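Local atomic coordinates of Cfl (PDB entry 7A9J), a protein that probably activates carboxylic acids such as coronafacic acid with ATP and joins them to amines as amides. Residues 96-101 against 184-189; 102-107 against 236-241. The protein carries 1 engineered substitution. All blocks are in the same frame, centred on the assembly; numbering follows the deposited sequence.

Contact 1. Residues 96-101 against 184-189; sequences GAVFVP and ASIFYT
Phe99 and Ser185 form a single parallel beta bridge, whose two backbone bonds hold one strand edge against another. Phe99 N donates to Ala184 O at 3.2 Å, and Ile186 N returns a bond to Phe99 O at 3.1 Å, with an N-H...O angle of 160°. A CA-H...O contact from Val98 also reaches Ala184 O. With chi1 at 56°, Phe99 CB sends CG between the backbone N and the carbonyl carbon, which carries the ring over the bridge partner. Beyond CG, Phe99 CD2 passes Ala184 O at 3.4 Å and Phe99 CE2 also lies near that oxygen, while Phe99 CE1 meets Phe187 CE1 at 3.7 Å, at the edge of the Phe187 ring and in its plane. Along to CZ, Ser185 CB sits over the centre of one face of the Phe99 ring, a CH-pi contact 3.7 Å from the centroid and only 7° off the normal. Ser185 touches both rings, its OG lying over a face of Phe187 toward the rim. On the other side of the bridge, Val98 CG1 packs on Ile186 CG1, and Val100 CG1 meets the edge of Tyr188 at CE1. Where direct bonding stops, a water takes over, donating to Pro101 O and Ile186 O and accepting from Tyr188 N at 2.8 Å. Strand 98-101, outermost in a five-stranded parallel sheet beside strand 74-78, thus meets strand 183-188 at the edge of an antiparallel sheet, where Ala184 and Ser185 form a classic bulge opposite Tyr201, and helix 83-95 packs on Phe99 through Tyr89, Cys92 and Leu93.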
ATOM      1  N   GLY A  96     -23.105   9.911   6.211  1.00 36.08           N
ATOM      2  CA  GLY A  96     -22.972   8.801   7.127  1.00 39.30           C
ATOM      3  C   GLY A  96     -23.303   7.468   6.518  1.00 38.01           C
ATOM      4  O   GLY A  96     -23.625   6.530   7.252  1.00 35.49           O
ATOM      5  N   ALA A  97     -23.308   7.372   5.195  1.00 33.84           N
ATOM      6  CA  ALA A  97     -23.405   6.064   4.574  1.00 33.64           C
ATOM      7  C   ALA A  97     -22.049   5.379   4.643  1.00 35.63           C
ATOM      8  O   ALA A  97     -21.000   6.003   4.452  1.00 33.58           O
ATOM      9  CB  ALA A  97     -23.887   6.164   3.118  1.00 33.24           C
ATOM     10  N   VAL A  98     -22.093   4.094   4.963  1.00 32.43           N
ATOM     11  CA  VAL A  98     -20.888   3.289   5.156  1.00 32.92           C
ATOM     12  C   VAL A  98     -20.391   2.822   3.793  1.00 32.71           C
ATOM     13  O   VAL A  98     -21.107   2.125   3.066  1.00 36.46           O
ATOM     14  CB  VAL A  98     -21.228   2.107   6.068  1.00 33.76           C
ATOM     15  CG1 VAL A  98     -20.021   1.152   6.250  1.00 32.85           C
ATOM     16  CG2 VAL A  98     -21.752   2.627   7.389  1.00 33.42           C
ATOM     17  N   PHE A  99     -19.176   3.205   3.414  1.00 28.78           N
ATOM     18  CA  PHE A  99     -18.732   2.748   2.107  1.00 30.53           C
ATOM     19  C   PHE A  99     -17.863   1.502   2.213  1.00 29.28           C
ATOM     20  O   PHE A  99     -17.120   1.325   3.178  1.00 29.01           O
ATOM     21  CB  PHE A  99     -18.007   3.816   1.302  1.00 29.97           C
ATOM     22  CG  PHE A  99     -16.806   4.451   1.971  1.00 31.04           C
ATOM     23  CD1 PHE A  99     -15.521   4.057   1.594  1.00 32.39           C
ATOM     24  CD2 PHE A  99     -16.962   5.496   2.879  1.00 33.80           C
ATOM     25  CE1 PHE A  99     -14.381   4.669   2.123  1.00 32.40           C
ATOM     26  CE2 PHE A  99     -15.806   6.132   3.441  1.00 32.36           C
ATOM     27  CZ  PHE A  99     -14.509   5.676   3.051  1.00 35.23           C
ATOM     28  N   VAL A 100     -18.015   0.631   1.222  1.00 28.42           N
ATOM     29  CA  VAL A 100     -17.396  -0.714   1.227  1.00 27.66           C
ATOM     30  C   VAL A 100     -16.668  -0.854  -0.105  1.00 31.99           C
ATOM     31  O   VAL A 100     -17.254  -1.305  -1.093  1.00 30.95           O
ATOM     32  CB  VAL A 100     -18.429  -1.842   1.408  1.00 29.68           C
ATOM     33  CG1 VAL A 100     -17.686  -3.202   1.568  1.00 30.03           C
ATOM     34  CG2 VAL A 100     -19.328  -1.577   2.598  1.00 32.11           C
ATOM     35  N   PRO A 101     -15.393  -0.467  -0.180  1.00 30.29           N
ATOM     36  CA  PRO A 101     -14.676  -0.532  -1.445  1.00 29.34           C
ATOM     37  C   PRO A 101     -14.398  -1.986  -1.840  1.00 29.61           C
ATOM     38  O   PRO A 101     -14.014  -2.836  -1.003  1.00 35.48           O
ATOM     39  CB  PRO A 101     -13.380   0.242  -1.165  1.00 34.25           C
ATOM     40  CG  PRO A 101     -13.539   0.858   0.199  1.00 33.88           C
ATOM     41  CD  PRO A 101     -14.633   0.167   0.915  1.00 28.77           C
ATOM     42  N   ALA A 184     -17.992   4.490   9.563  1.00 34.15           N
ATOM     43  CA  ALA A 184     -17.728   5.159   8.302  1.00 33.76           C
ATOM     44  C   ALA A 184     -17.510   4.223   7.132  1.00 32.11           C
ATOM     45  O   ALA A 184     -17.959   4.531   6.024  1.00 34.77           O
ATOM     46  CB  ALA A 184     -16.516   6.067   8.444  1.00 35.11           C
ATOM     47  N   SER A 185     -16.792   3.101   7.327  1.00 29.93           N
ATOM     48  CA  SER A 185     -16.447   2.265   6.188  1.00 32.91           C
ATOM     49  C   SER A 185     -16.076   0.867   6.684  1.00 31.95           C
ATOM     50  O   SER A 185     -15.903   0.623   7.887  1.00 30.48           O
ATOM     51  CB  SER A 185     -15.282   2.876   5.400  1.00 32.23           C
ATOM     52  OG  SER A 185     -14.130   2.770   6.203  1.00 35.04           O
ATOM     53  N   ILE A 186     -16.087  -0.078   5.752  1.00 29.61           N
ATOM     54  CA  ILE A 186     -15.652  -1.442   6.034  1.00 31.60           C
ATOM     55  C   ILE A 186     -14.629  -1.779   4.979  1.00 35.22           C
ATOM     56  O   ILE A 186     -14.950  -1.754   3.789  1.00 29.54           O
ATOM     57  CB  ILE A 186     -16.810  -2.457   5.991  1.00 31.10           C
ATOM     58  CG1 ILE A 186     -17.856  -2.146   7.037  1.00 32.66           C
ATOM     59  CG2 ILE A 186     -16.215  -3.878   6.312  1.00 32.90           C
ATOM     60  CD1 ILE A 186     -19.168  -2.976   6.874  1.00 39.27           C
ATOM     61  N   PHE A 187     -13.406  -2.109   5.408  1.00 31.73           N
ATOM     62  CA  PHE A 187     -12.296  -2.371   4.496  1.00 34.49           C
ATOM     63  C   PHE A 187     -11.962  -3.851   4.618  1.00 35.03           C
ATOM     64  O   PHE A 187     -11.435  -4.295   5.656  1.00 35.13           O
ATOM     65  CB  PHE A 187     -11.081  -1.511   4.857  1.00 32.98           C
ATOM     66  CG  PHE A 187     -11.219  -0.041   4.600  1.00 32.15           C
ATOM     67  CD1 PHE A 187     -12.208   0.508   3.767  1.00 30.91           C
ATOM     68  CD2 PHE A 187     -10.308   0.830   5.191  1.00 31.90           C
ATOM     69  CE1 PHE A 187     -12.291   1.916   3.543  1.00 32.12           C
ATOM     70  CE2 PHE A 187     -10.366   2.165   4.965  1.00 30.54           C
ATOM     71  CZ  PHE A 187     -11.377   2.754   4.102  1.00 30.35           C
ATOM     72  N   TYR A 188     -12.272  -4.623   3.572  1.00 33.28           N
ATOM     73  CA  TYR A 188     -12.099  -6.071   3.628  1.00 34.17           C
ATOM     74  C   TYR A 188     -10.641  -6.417   3.349  1.00 39.38           C
ATOM     75  O   TYR A 188     -10.053  -5.889   2.406  1.00 40.78           O
ATOM     76  CB  TYR A 188     -12.998  -6.784   2.620  1.00 35.82           C
ATOM     77  CG  TYR A 188     -14.382  -7.040   3.175  1.00 33.92           C
ATOM     78  CD1 TYR A 188     -15.412  -6.104   2.931  1.00 33.04           C
ATOM     79  CD2 TYR A 188     -14.669  -8.134   3.959  1.00 35.18           C
ATOM     80  CE1 TYR A 188     -16.688  -6.304   3.468  1.00 37.46           C
ATOM     81  CE2 TYR A 188     -15.943  -8.328   4.484  1.00 38.82           C
ATOM     82  CZ  TYR A 188     -16.941  -7.363   4.226  1.00 35.33           C
ATOM     83  OH  TYR A 188     -18.233  -7.538   4.716  1.00 40.05           O
ATOM     84  N   THR A 189     -10.063  -7.265   4.177  1.00 40.82           N
ATOM     85  CA  THR A 189      -8.644  -7.632   3.995  1.00 42.93           C
ATOM     86  C   THR A 189      -8.413  -8.481   2.752  1.00 63.52           C
ATOM     87  O   THR A 189      -9.176  -9.404   2.493  1.00 64.16           O
ATOM     88  CB  THR A 189      -8.114  -8.415   5.178  1.00 56.41           C
ATOM     89  OG1 THR A 189      -8.883  -9.623   5.283  1.00 65.06           O
ATOM     90  CG2 THR A 189      -8.192  -7.586   6.459  1.00 53.62           C
TER
HETATM   91  O   HOH W   1     -19.084   7.171   5.726  1.00 35.65           O
HETATM   92  O   HOH W   2     -13.742  -3.211   1.623  1.00 31.32           O

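Contact 2. Residues 102-107 against 236-241. With R4Z (6-ethyl-1-oxidanylidene-indene-4-carboxylic acid), chain B.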
ATOM      1  N   LEU A 102     -14.676  -2.298  -3.103  1.00 32.28           N
ATOM      2  CA  LEU A 102     -14.488  -3.644  -3.654  1.00 32.78           C
ATOM      3  C   LEU A 102     -13.284  -3.630  -4.581  1.00 30.79           C
ATOM      4  O   LEU A 102     -13.339  -3.049  -5.667  1.00 34.22           O
ATOM      5  CB  LEU A 102     -15.713  -4.137  -4.422  1.00 33.96           C
ATOM      6  CG  LEU A 102     -16.993  -4.106  -3.605  1.00 36.87           C
ATOM      7  CD1 LEU A 102     -18.219  -4.467  -4.495  1.00 38.47           C
ATOM      8  CD2 LEU A 102     -16.841  -5.010  -2.410  1.00 43.03           C
ATOM      9  N   SER A 103     -12.225  -4.333  -4.166  1.00 32.76           N
ATOM     10  CA  SER A 103     -10.959  -4.265  -4.859  1.00 34.98           C
ATOM     11  C   SER A 103     -11.116  -4.742  -6.301  1.00 33.90           C
ATOM     12  O   SER A 103     -11.914  -5.632  -6.604  1.00 35.12           O
ATOM     13  CB  SER A 103      -9.924  -5.155  -4.100  1.00 34.66           C
ATOM     14  OG  SER A 103      -8.979  -5.712  -4.982  1.00 38.56           O
ATOM     15  N   LEU A 104     -10.392  -4.099  -7.219  1.00 32.12           N
ATOM     16  CA  LEU A 104     -10.462  -4.490  -8.614  1.00 34.03           C
ATOM     17  C   LEU A 104      -9.805  -5.839  -8.883  1.00 38.63           C
ATOM     18  O   LEU A 104      -9.957  -6.359  -9.991  1.00 40.55           O
ATOM     19  CB  LEU A 104      -9.819  -3.422  -9.507  1.00 38.61           C
ATOM     20  CG  LEU A 104     -10.253  -1.962  -9.254  1.00 42.62           C
ATOM     21  CD1 LEU A 104      -9.703  -1.024 -10.352  1.00 42.33           C
ATOM     22  CD2 LEU A 104     -11.787  -1.857  -9.140  1.00 40.53           C
ATOM     23  N   LYS A 105      -9.076  -6.409  -7.912  1.00 39.11           N
ATOM     24  CA  LYS A 105      -8.487  -7.720  -8.070  1.00 38.76           C
ATOM     25  C   LYS A 105      -9.482  -8.831  -7.789  1.00 44.42           C
ATOM     26  O   LYS A 105      -9.196  -9.957  -8.137  1.00 44.52           O
ATOM     27  CB  LYS A 105      -7.256  -7.874  -7.151  1.00 41.90           C
ATOM     28  CG  LYS A 105      -6.326  -6.628  -7.245  1.00 55.15           C
ATOM     29  CD  LYS A 105      -4.836  -6.978  -7.240  1.00 68.67           C
ATOM     30  CE  LYS A 105      -3.997  -5.717  -7.473  1.00 71.90           C
ATOM     31  NZ  LYS A 105      -4.398  -4.983  -8.724  1.00 74.43           N
ATOM     32  N   LEU A 106     -10.650  -8.527  -7.219  1.00 38.15           N
ATOM     33  CA  LEU A 106     -11.648  -9.536  -6.919  1.00 41.90           C
ATOM     34  C   LEU A 106     -12.309 -10.099  -8.173  1.00 41.84           C
ATOM     35  O   LEU A 106     -12.704  -9.353  -9.075  1.00 44.28           O
ATOM     36  CB  LEU A 106     -12.722  -8.966  -6.009  1.00 39.80           C
ATOM     37  CG  LEU A 106     -12.269  -8.395  -4.667  1.00 40.80           C
ATOM     38  CD1 LEU A 106     -13.444  -7.678  -4.050  1.00 43.85           C
ATOM     39  CD2 LEU A 106     -11.765  -9.494  -3.781  1.00 46.40           C
ATOM     40  N   SER A 107     -12.447 -11.427  -8.209  1.00 41.34           N
ATOM     41  CA  SER A 107     -13.298 -12.083  -9.198  1.00 41.35           C
ATOM     42  C   SER A 107     -14.775 -11.705  -8.989  1.00 36.12           C
ATOM     43  O   SER A 107     -15.168 -11.148  -7.958  1.00 39.56           O
ATOM     44  CB  SER A 107     -13.158 -13.598  -9.111  1.00 49.93           C
ATOM     45  OG  SER A 107     -13.842 -14.093  -7.964  1.00 44.99           O
ATOM     46  N   ASP A 236      -4.441   1.460  -6.690  1.00 29.38           N
ATOM     47  CA  ASP A 236      -5.815   1.851  -7.017  1.00 29.09           C
ATOM     48  C   ASP A 236      -6.481   2.630  -5.898  1.00 27.43           C
ATOM     49  O   ASP A 236      -6.369   2.299  -4.710  1.00 27.42           O
ATOM     50  CB  ASP A 236      -6.707   0.626  -7.322  1.00 31.00           C
ATOM     51  CG  ASP A 236      -6.213  -0.243  -8.466  1.00 37.39           C
ATOM     52  OD1 ASP A 236      -5.509   0.234  -9.381  1.00 42.55           O
ATOM     53  OD2 ASP A 236      -6.590  -1.428  -8.464  1.00 41.14           O
ATOM     54  N   LEU A 237      -7.291   3.635  -6.312  1.00 26.71           N
ATOM     55  CA  LEU A 237      -8.004   4.463  -5.347  1.00 24.81           C
ATOM     56  C   LEU A 237      -9.080   3.685  -4.595  1.00 24.58           C
ATOM     57  O   LEU A 237      -9.544   4.133  -3.549  1.00 27.51           O
ATOM     58  CB  LEU A 237      -8.634   5.681  -6.096  1.00 25.48           C
ATOM     59  CG  LEU A 237      -9.454   6.661  -5.251  1.00 24.89           C
ATOM     60  CD1 LEU A 237      -8.670   7.217  -4.060  1.00 27.31           C
ATOM     61  CD2 LEU A 237      -9.904   7.782  -6.274  1.00 27.84           C
ATOM     62  N   ILE A 238      -9.448   2.510  -5.080  1.00 25.32           N
ATOM     63  CA  ILE A 238     -10.359   1.636  -4.338  1.00 29.25           C
ATOM     64  C   ILE A 238      -9.644   0.954  -3.175  1.00 32.65           C
ATOM     65  O   ILE A 238     -10.295   0.373  -2.313  1.00 29.43           O
ATOM     66  CB  ILE A 238     -10.974   0.648  -5.343  1.00 31.74           C
ATOM     67  CG1 ILE A 238     -12.406   0.209  -4.950  1.00 31.15           C
ATOM     68  CG2 ILE A 238     -10.126  -0.594  -5.483  1.00 30.98           C
ATOM     69  CD1 ILE A 238     -13.478   1.339  -4.973  1.00 32.00           C
ATOM     70  N   SER A 239      -8.343   1.061  -3.109  1.00 25.37           N
ATOM     71  CA  SER A 239      -7.590   0.332  -2.044  1.00 25.27           C
ATOM     72  C   SER A 239      -7.354   1.244  -0.832  1.00 26.78           C
ATOM     73  O   SER A 239      -7.034   2.419  -0.989  1.00 25.87           O
ATOM     74  CB  SER A 239      -6.259  -0.123  -2.612  1.00 32.09           C
ATOM     75  OG  SER A 239      -5.572  -0.921  -1.639  1.00 38.44           O
ATOM     76  N   PRO A 240      -7.508   0.789   0.400  1.00 28.26           N
ATOM     77  CA  PRO A 240      -7.421   1.698   1.573  1.00 28.07           C
ATOM     78  C   PRO A 240      -6.204   2.623   1.681  1.00 24.59           C
ATOM     79  O   PRO A 240      -6.380   3.783   2.030  1.00 26.33           O
ATOM     80  CB  PRO A 240      -7.407   0.702   2.766  1.00 29.45           C
ATOM     81  CG  PRO A 240      -8.325  -0.354   2.342  1.00 29.98           C
ATOM     82  CD  PRO A 240      -7.945  -0.573   0.802  1.00 31.00           C
ATOM     83  N   TRP A 241      -4.981   2.166   1.379  1.00 24.97           N
ATOM     84  CA  TRP A 241      -3.874   3.122   1.473  1.00 21.91           C
ATOM     85  C   TRP A 241      -4.096   4.355   0.564  1.00 24.66           C
ATOM     86  O   TRP A 241      -3.822   5.481   0.966  1.00 24.18           O
ATOM     87  CB  TRP A 241      -2.557   2.451   1.106  1.00 23.31           C
ATOM     88  CG  TRP A 241      -1.334   3.290   1.378  1.00 22.51           C
ATOM     89  CD1 TRP A 241      -1.160   4.228   2.369  1.00 23.01           C
ATOM     90  CD2 TRP A 241      -0.108   3.209   0.661  1.00 26.54           C
ATOM     91  NE1 TRP A 241       0.126   4.774   2.288  1.00 22.83           N
ATOM     92  CE2 TRP A 241       0.778   4.166   1.241  1.00 22.24           C
ATOM     93  CE3 TRP A 241       0.317   2.431  -0.426  1.00 29.20           C
ATOM     94  CZ2 TRP A 241       2.065   4.376   0.754  1.00 27.56           C
ATOM     95  CZ3 TRP A 241       1.572   2.626  -0.910  1.00 30.12           C
ATOM     96  CH2 TRP A 241       2.425   3.615  -0.333  1.00 25.50           C
TER
HETATM   97  C13 R4Z B 601      -3.672   0.748   5.838  1.00 34.62           C
HETATM   98  C15 R4Z B 601      -1.277   1.275   5.191  1.00 31.29           C
HETATM   99  C02 R4Z B 601       1.131   1.753   4.335  1.00 31.18           C
HETATM  100  C03 R4Z B 601       2.007   1.349   3.328  1.00 30.13           C
HETATM  101  C04 R4Z B 601       1.281   0.213   2.605  1.00 32.58           C
HETATM  102  C05 R4Z B 601      -0.160   1.126   4.384  1.00 26.85           C
HETATM  103  C06 R4Z B 601      -0.167   0.176   3.332  1.00 30.71           C
HETATM  104  C07 R4Z B 601      -1.321  -0.570   3.126  1.00 33.43           C
HETATM  105  C08 R4Z B 601      -1.354  -1.607   1.990  1.00 42.23           C
HETATM  106  C11 R4Z B 601      -2.451  -0.380   3.920  1.00 34.91           C
HETATM  107  C12 R4Z B 601      -2.449   0.550   4.967  1.00 31.85           C
HETATM  108  C14 R4Z B 601      -4.735   1.615   5.104  1.00 31.87           C
HETATM  109  O01 R4Z B 601       1.452   2.595   5.132  1.00 30.09           O
HETATM  110  O09 R4Z B 601      -2.482  -2.051   1.645  1.00 53.64           O
HETATM  111  O10 R4Z B 601      -0.300  -2.031   1.416  1.00 41.12           O
HETATM  112  O   HOH W   3      -8.016  -2.849  -6.647  1.00 36.24           O
HETATM  113  O   HOH W   4      -3.310  -1.926  -9.366  1.00 55.10           O
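The carboxylate of Asp236 meets Leu104, where Asp236 OD2 lies 3.7 Å from the Leu104 methyl CD1; the other flat group, the indole of Trp241, takes no part in that meeting and has the ligand R4Z over one face. R4Z C03 sits above the centre of the indole, 3.7 Å from Trp241 CE2, and Pro240 CB touches C14 of the ligand's ethyl group. The contact pairs two type I beta turns, Ser103 to Leu106 and Asp236 to Ser239, the first leading toward helix 108-117 and the second directly into helix 240-251, which begins with the two pocket residues. Each turn is closed by its own backbone bond, from Leu106 N to Ser103 O and from Ser239 N to Asp236 O. Between them Ile238 packs with both branches, against backbone and against Leu104. Ile238 CG1 lies 3.5 Å from Leu102 O, and Ile238 CG2, placed between the backbone N and the carbonyl carbon, reaches Ser103 CA at 3.8 Å and also packs on Leu104 CG. Polar joining is left to water: one molecule accepts from Leu104 N and donates to Asp236 OD2 at 2.7 Å, tying the first turn to the second. Lys105 bends at chi2 and chi4 toward the same carboxylate, yet its NZ stays 4.2 Å from Asp236 OD2, too far for a salt bridge; its charge may still favour the ionised aspartate. A second water donates to Asp236 OD1 and accepts only a weak bond from that amine. Helix 83-95 backs the second turn, with Tyr89 and Leu85 against Ile238. Ser103 adds an ST turn to the first, its OG accepting from Lys105 N at 3.0 Å with an N-H...O angle of 154°.

In the fold
The two contacts are consecutive on one side, since strand 98-101 runs into the loop 102-107, and their centres are 12 Å apart. They also touch directly: Pro101 CB of contact 1 packs 3.3 Å from Ile238 O of contact 2, and Phe187 CD2 lies 3.7 Å from Pro240 CG. Through that second touch strand 183-188 approaches the ligand pocket, with the Phe187 side chain about 6 Å from R4Z at the nearest atoms, while Pro240 and Trp241 touch R4Z themselves. Phe187 thus lies one layer back from Pro240, and contact 2 joins the pocket wall to the loop after strand 98-101. Ser333, hydrogen-bonded to R4Z, belongs to the same pocket.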